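Local coordinates for protein packaging enzyme P4 (Pseudomonas phage phi6, PDB 4BLO) that hydrolyses nucleoside triphosphates as a hexameric RecA-like ATPase and probably drives packaging of the viral RNA into the phage procapsid, at residues H110-L124 with S217-V231. Numbering follows the deposited sequence.
Sequences HRWPSEGIYSGVTAL and SNLFTQYDCSVVMVV
Strands 120-124 and 226-231 pair in parallel at about 30°, G120 beside S226 through L124 beside V230: G120 N bonds to C225 O (2.8 Å), T122 N to V227 O and L124 N to M229 O, while V227, M229 and V231 N return to G120, T122 and L124 O. The last turns of the helix, 217-222, lie across the start of the pairing: S217 OG is anti to its own backbone N (chi1 -171°), which turns the hydroxyl toward the strand, where it accepts V121 N at 3.2 Å, and T221 OG1 lies 2.7 Å from S119 O.

On the face of V121, V227 and M229, V121 CG2 meets the edge of the F220 ring at CE2 (3.6 Å) and also touches M229 CG; V227 CG2 covers one face of that ring. Helix 167-179 packs on F220 and V227. On the other face, V228 CG2 wedges against W112 CH2 (3.5 Å) and P113 CB, the indole and valine crossing at about a right angle. The peptide before P113 is cis, and the S226 hydroxyl donates to W112 O at 2.6 Å, 20° from the carbonyl plane. S226 CB sits over the centre of the H110 imidazole, 3.5 Å from the centroid, a CH-pi contact; in the ring plane, NE2 donates to S119 OG, which is also hydrogen-bonded to V108 O.

The strand pair belongs to the central sheet of a P-loop NTPase core of RecA type, with L124 and V230 packing on L136 of helix 132-140, which follows the ADP-binding P-loop. Chemically, backbone bonds fix the strand register, while S226 holds segment 110-119 by a hydrogen bond from its hydroxyl and a CH-pi contact from its CB, both next to the apolar packing of V228 on W112 and P113.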
loop_
_atom_site.group_PDB
_atom_site.type_symbol
_atom_site.label_atom_id
_atom_site.label_comp_id
_atom_site.label_asym_id
_atom_site.label_seq_id
_atom_site.Cartn_x
_atom_site.Cartn_y
_atom_site.Cartn_z
ATOM N N HIS L 110 42.273 12.924 -2.398
ATOM C CA HIS L 110 42.126 13.957 -1.361
ATOM C C HIS L 110 42.812 13.516 -0.048
ATOM O O HIS L 110 43.108 12.329 0.137
ATOM C CB HIS L 110 40.626 14.243 -1.102
ATOM C CG HIS L 110 39.879 14.796 -2.277
ATOM N ND1 HIS L 110 39.599 16.144 -2.382
ATOM C CD2 HIS L 110 39.351 14.159 -3.348
ATOM C CE1 HIS L 110 38.929 16.289 -3.513
ATOM N NE2 HIS L 110 38.760 15.125 -4.134
ATOM N N ARG L 111 43.064 14.466 0.860
ATOM C CA ARG L 111 43.655 14.166 2.167
ATOM C C ARG L 111 42.554 14.040 3.251
ATOM O O ARG L 111 42.828 13.545 4.353
ATOM C CB ARG L 111 44.666 15.245 2.562
ATOM C CG ARG L 111 46.040 15.051 1.947
ATOM C CD ARG L 111 47.002 16.157 2.344
ATOM N NE ARG L 111 46.920 17.303 1.436
ATOM C CZ ARG L 111 47.761 18.335 1.436
ATOM N NH1 ARG L 111 48.764 18.386 2.308
ATOM N NH2 ARG L 111 47.609 19.323 0.564
ATOM N N TRP L 112 41.319 14.478 2.919
ATOM C CA TRP L 112 40.152 14.499 3.790
ATOM C C TRP L 112 38.978 13.779 3.123
ATOM O O TRP L 112 38.793 13.968 1.922
ATOM C CB TRP L 112 39.785 15.963 4.088
ATOM C CG TRP L 112 38.669 16.179 5.073
ATOM C CD1 TRP L 112 38.796 16.374 6.415
ATOM C CD2 TRP L 112 37.264 16.307 4.776
ATOM N NE1 TRP L 112 37.560 16.607 6.980
ATOM C CE2 TRP L 112 36.600 16.560 5.997
ATOM C CE3 TRP L 112 36.505 16.232 3.600
ATOM C CZ2 TRP L 112 35.215 16.750 6.073
ATOM C CZ3 TRP L 112 35.137 16.433 3.673
ATOM C CH2 TRP L 112 34.506 16.691 4.896
ATOM N N PRO L 113 38.145 12.982 3.846
ATOM C CA PRO L 113 38.180 12.665 5.294
ATOM C C PRO L 113 39.282 11.676 5.695
ATOM O O PRO L 113 39.539 11.507 6.891
ATOM C CB PRO L 113 36.795 12.069 5.550
ATOM C CG PRO L 113 36.409 11.439 4.230
ATOM C CD PRO L 113 37.014 12.322 3.166
ATOM N N SER L 114 39.942 11.034 4.709
ATOM C CA SER L 114 41.040 10.103 4.953
ATOM C C SER L 114 42.151 10.291 3.915
ATOM O O SER L 114 41.881 10.763 2.815
ATOM C CB SER L 114 40.552 8.662 4.961
ATOM O OG SER L 114 41.628 7.774 5.225
ATOM N N GLU L 115 43.404 9.943 4.278
ATOM C CA GLU L 115 44.568 10.126 3.410
ATOM C C GLU L 115 44.497 9.282 2.148
ATOM O O GLU L 115 44.303 8.063 2.214
ATOM C CB GLU L 115 45.884 9.825 4.153
ATOM C CG GLU L 115 46.585 11.059 4.698
ATOM C CD GLU L 115 47.239 12.019 3.719
ATOM O OE1 GLU L 115 47.310 11.704 2.509
ATOM O OE2 GLU L 115 47.700 13.090 4.178
ATOM N N GLY L 116 44.666 9.964 1.018
ATOM C CA GLY L 116 44.690 9.379 -0.317
ATOM C C GLY L 116 43.357 8.906 -0.830
ATOM O O GLY L 116 43.319 8.152 -1.799
ATOM N N ILE L 117 42.260 9.374 -0.209
ATOM C CA ILE L 117 40.891 8.993 -0.553
ATOM C C ILE L 117 40.514 9.479 -1.975
ATOM O O ILE L 117 40.950 10.550 -2.416
ATOM C CB ILE L 117 39.859 9.471 0.538
ATOM C CG1 ILE L 117 38.491 8.728 0.398
ATOM C CG2 ILE L 117 39.717 11.007 0.598
ATOM C CD1 ILE L 117 37.495 8.869 1.507
ATOM N N TYR L 118 39.689 8.676 -2.668
ATOM C CA TYR L 118 39.192 9.021 -3.995
ATOM C C TYR L 118 38.062 10.029 -3.858
ATOM O O TYR L 118 37.499 10.170 -2.772
ATOM C CB TYR L 118 38.730 7.768 -4.782
ATOM C CG TYR L 118 39.847 6.826 -5.189
ATOM C CD1 TYR L 118 41.050 7.313 -5.701
ATOM C CD2 TYR L 118 39.674 5.447 -5.140
ATOM C CE1 TYR L 118 42.076 6.453 -6.080
ATOM C CE2 TYR L 118 40.690 4.574 -5.543
ATOM C CZ TYR L 118 41.891 5.081 -6.006
ATOM O OH TYR L 118 42.899 4.225 -6.384
ATOM N N SER L 119 37.761 10.767 -4.930
ATOM C CA SER L 119 36.645 11.710 -4.920
ATOM C C SER L 119 35.340 10.915 -4.905
ATOM O O SER L 119 35.253 9.850 -5.527
ATOM C CB SER L 119 36.711 12.633 -6.130
ATOM O OG SER L 119 37.914 13.380 -6.123
ATOM N N GLY L 120 34.371 11.399 -4.139
ATOM C CA GLY L 120 33.075 10.749 -3.985
ATOM C C GLY L 120 32.380 11.177 -2.715
ATOM O O GLY L 120 32.585 12.300 -2.239
ATOM N N VAL L 121 31.569 10.284 -2.141
ATOM C CA VAL L 121 30.876 10.607 -0.902
ATOM C C VAL L 121 31.280 9.627 0.212
ATOM O O VAL L 121 31.607 8.462 -0.036
ATOM C CB VAL L 121 29.335 10.751 -1.067
ATOM C CG1 VAL L 121 28.595 9.422 -0.939
ATOM C CG2 VAL L 121 28.785 11.771 -0.083
ATOM N N THR L 122 31.341 10.168 1.424
ATOM C CA THR L 122 31.636 9.465 2.661
ATOM C C THR L 122 30.355 9.563 3.485
ATOM O O THR L 122 29.720 10.621 3.477
ATOM C CB THR L 122 32.889 10.036 3.311
ATOM O OG1 THR L 122 33.980 9.906 2.390
ATOM C CG2 THR L 122 33.225 9.362 4.640
ATOM N N ALA L 123 29.919 8.444 4.109
ATOM C CA ALA L 123 28.669 8.432 4.865
ATOM C C ALA L 123 28.924 8.210 6.333
ATOM O O ALA L 123 29.407 7.158 6.742
ATOM C CB ALA L 123 27.706 7.375 4.318
ATOM N N LEU L 124 28.597 9.220 7.125
ATOM C CA LEU L 124 28.783 9.188 8.565
ATOM C C LEU L 124 27.490 8.696 9.203
ATOM O O LEU L 124 26.538 9.453 9.356
ATOM C CB LEU L 124 29.232 10.577 9.072
ATOM C CG LEU L 124 29.436 10.853 10.554
ATOM C CD1 LEU L 124 30.598 10.085 11.103
ATOM C CD2 LEU L 124 29.632 12.323 10.759
ATOM N N SER L 217 27.590 9.611 -4.799
ATOM C CA SER L 217 29.031 9.363 -4.728
ATOM C C SER L 217 29.694 9.553 -6.089
ATOM O O SER L 217 30.689 10.269 -6.179
ATOM C CB SER L 217 29.313 7.965 -4.189
ATOM O OG SER L 217 30.692 7.777 -3.912
ATOM N N ASN L 218 29.115 8.963 -7.152
ATOM C CA ASN L 218 29.659 9.053 -8.516
ATOM C C ASN L 218 29.566 10.492 -9.065
ATOM O O ASN L 218 30.470 10.931 -9.779
ATOM C CB ASN L 218 28.985 8.053 -9.447
ATOM C CG ASN L 218 29.242 6.595 -9.118
ATOM O OD1 ASN L 218 28.436 5.713 -9.449
ATOM N ND2 ASN L 218 30.371 6.295 -8.483
ATOM N N LEU L 219 28.517 11.233 -8.669
ATOM C CA LEU L 219 28.324 12.638 -9.024
ATOM C C LEU L 219 29.509 13.460 -8.477
ATOM O O LEU L 219 30.057 14.301 -9.184
ATOM C CB LEU L 219 26.982 13.115 -8.432
ATOM C CG LEU L 219 26.057 14.010 -9.265
ATOM C CD1 LEU L 219 25.785 13.450 -10.642
ATOM C CD2 LEU L 219 24.746 14.220 -8.554
ATOM N N PHE L 220 29.959 13.150 -7.249
ATOM C CA PHE L 220 31.107 13.814 -6.626
ATOM C C PHE L 220 32.423 13.304 -7.209
ATOM O O PHE L 220 33.365 14.091 -7.314
ATOM C CB PHE L 220 31.095 13.641 -5.103
ATOM C CG PHE L 220 29.918 14.282 -4.402
ATOM C CD1 PHE L 220 29.344 15.449 -4.891
ATOM C CD2 PHE L 220 29.414 13.743 -3.225
ATOM C CE1 PHE L 220 28.263 16.047 -4.235
ATOM C CE2 PHE L 220 28.342 14.350 -2.562
ATOM C CZ PHE L 220 27.773 15.497 -3.070
ATOM N N THR L 221 32.496 12.007 -7.600
ATOM C CA THR L 221 33.704 11.416 -8.198
ATOM C C THR L 221 33.990 12.080 -9.550
ATOM O O THR L 221 35.141 12.389 -9.849
ATOM C CB THR L 221 33.561 9.891 -8.340
ATOM O OG1 THR L 221 33.150 9.336 -7.086
ATOM C CG2 THR L 221 34.846 9.220 -8.821
ATOM N N GLN L 222 32.935 12.332 -10.336
ATOM C CA GLN L 222 33.009 12.970 -11.643
ATOM C C GLN L 222 33.430 14.453 -11.551
ATOM O O GLN L 222 34.082 14.947 -12.479
ATOM C CB GLN L 222 31.650 12.869 -12.330
ATOM C CG GLN L 222 31.772 12.658 -13.821
ATOM C CD GLN L 222 30.521 12.034 -14.380
ATOM O OE1 GLN L 222 29.458 12.669 -14.414
ATOM N NE2 GLN L 222 30.626 10.783 -14.844
ATOM N N TYR L 223 33.058 15.154 -10.447
ATOM C CA TYR L 223 33.352 16.580 -10.259
ATOM C C TYR L 223 34.477 16.835 -9.218
ATOM O O TYR L 223 34.635 17.961 -8.746
ATOM C CB TYR L 223 32.064 17.345 -9.902
ATOM C CG TYR L 223 31.005 17.241 -10.979
ATOM C CD1 TYR L 223 31.289 17.569 -12.297
ATOM C CD2 TYR L 223 29.714 16.826 -10.679
ATOM C CE1 TYR L 223 30.326 17.453 -13.296
ATOM C CE2 TYR L 223 28.736 16.720 -11.668
ATOM C CZ TYR L 223 29.041 17.049 -12.973
ATOM O OH TYR L 223 28.072 16.959 -13.950
ATOM N N ASP L 224 35.288 15.795 -8.923
ATOM C CA ASP L 224 36.456 15.788 -8.029
ATOM C C ASP L 224 36.162 16.333 -6.619
ATOM O O ASP L 224 37.032 16.973 -6.009
ATOM C CB ASP L 224 37.635 16.558 -8.654
ATOM C CG ASP L 224 38.059 16.129 -10.044
ATOM O OD1 ASP L 224 37.922 14.919 -10.368
ATOM O OD2 ASP L 224 38.596 16.984 -10.785
ATOM N N CYS L 225 34.944 16.055 -6.100
ATOM C CA CYS L 225 34.488 16.484 -4.769
ATOM C C CYS L 225 34.770 15.406 -3.728
ATOM O O CYS L 225 34.654 14.209 -4.016
ATOM C CB CYS L 225 32.999 16.821 -4.778
ATOM S SG CYS L 225 32.502 18.061 -5.998
ATOM N N SER L 226 35.061 15.844 -2.504
ATOM C CA SER L 226 35.214 15.002 -1.325
ATOM C C SER L 226 34.206 15.516 -0.281
ATOM O O SER L 226 34.459 16.518 0.397
ATOM C CB SER L 226 36.647 15.020 -0.810
ATOM O OG SER L 226 36.800 14.052 0.216
ATOM N N VAL L 227 33.031 14.870 -0.226
ATOM C CA VAL L 227 31.931 15.242 0.653
ATOM C C VAL L 227 31.680 14.155 1.717
ATOM O O VAL L 227 31.759 12.967 1.431
ATOM C CB VAL L 227 30.648 15.540 -0.191
ATOM C CG1 VAL L 227 29.442 15.911 0.687
ATOM C CG2 VAL L 227 30.904 16.621 -1.245
ATOM N N VAL L 228 31.377 14.592 2.947
ATOM C CA VAL L 228 30.978 13.759 4.083
ATOM C C VAL L 228 29.510 14.083 4.393
ATOM O O VAL L 228 29.202 15.212 4.754
ATOM C CB VAL L 228 31.891 13.949 5.337
ATOM C CG1 VAL L 228 31.265 13.325 6.602
ATOM C CG2 VAL L 228 33.289 13.390 5.083
ATOM N N MET L 229 28.622 13.110 4.250
ATOM C CA MET L 229 27.193 13.287 4.558
ATOM C C MET L 229 26.824 12.483 5.784
ATOM O O MET L 229 27.135 11.289 5.826
ATOM C CB MET L 229 26.294 12.868 3.374
ATOM C CG MET L 229 26.507 13.690 2.133
ATOM S SD MET L 229 25.116 13.587 0.988
ATOM C CE MET L 229 25.115 11.865 0.619
ATOM N N VAL L 230 26.172 13.115 6.790
ATOM C CA VAL L 230 25.767 12.350 7.976
ATOM C C VAL L 230 24.409 11.747 7.656
ATOM O O VAL L 230 23.484 12.461 7.248
ATOM C CB VAL L 230 25.846 13.041 9.369
ATOM C CG1 VAL L 230 26.505 14.401 9.309
ATOM C CG2 VAL L 230 24.511 13.072 10.114
ATOM N N VAL L 231 24.342 10.407 7.731
ATOM C CA VAL L 231 23.163 9.633 7.353
ATOM C C VAL L 231 22.584 8.933 8.617
ATOM O O VAL L 231 23.215 8.051 9.215
ATOM C CB VAL L 231 23.437 8.677 6.134
ATOM C CG1 VAL L 231 23.945 9.465 4.934
ATOM C CG2 VAL L 231 24.437 7.583 6.456
#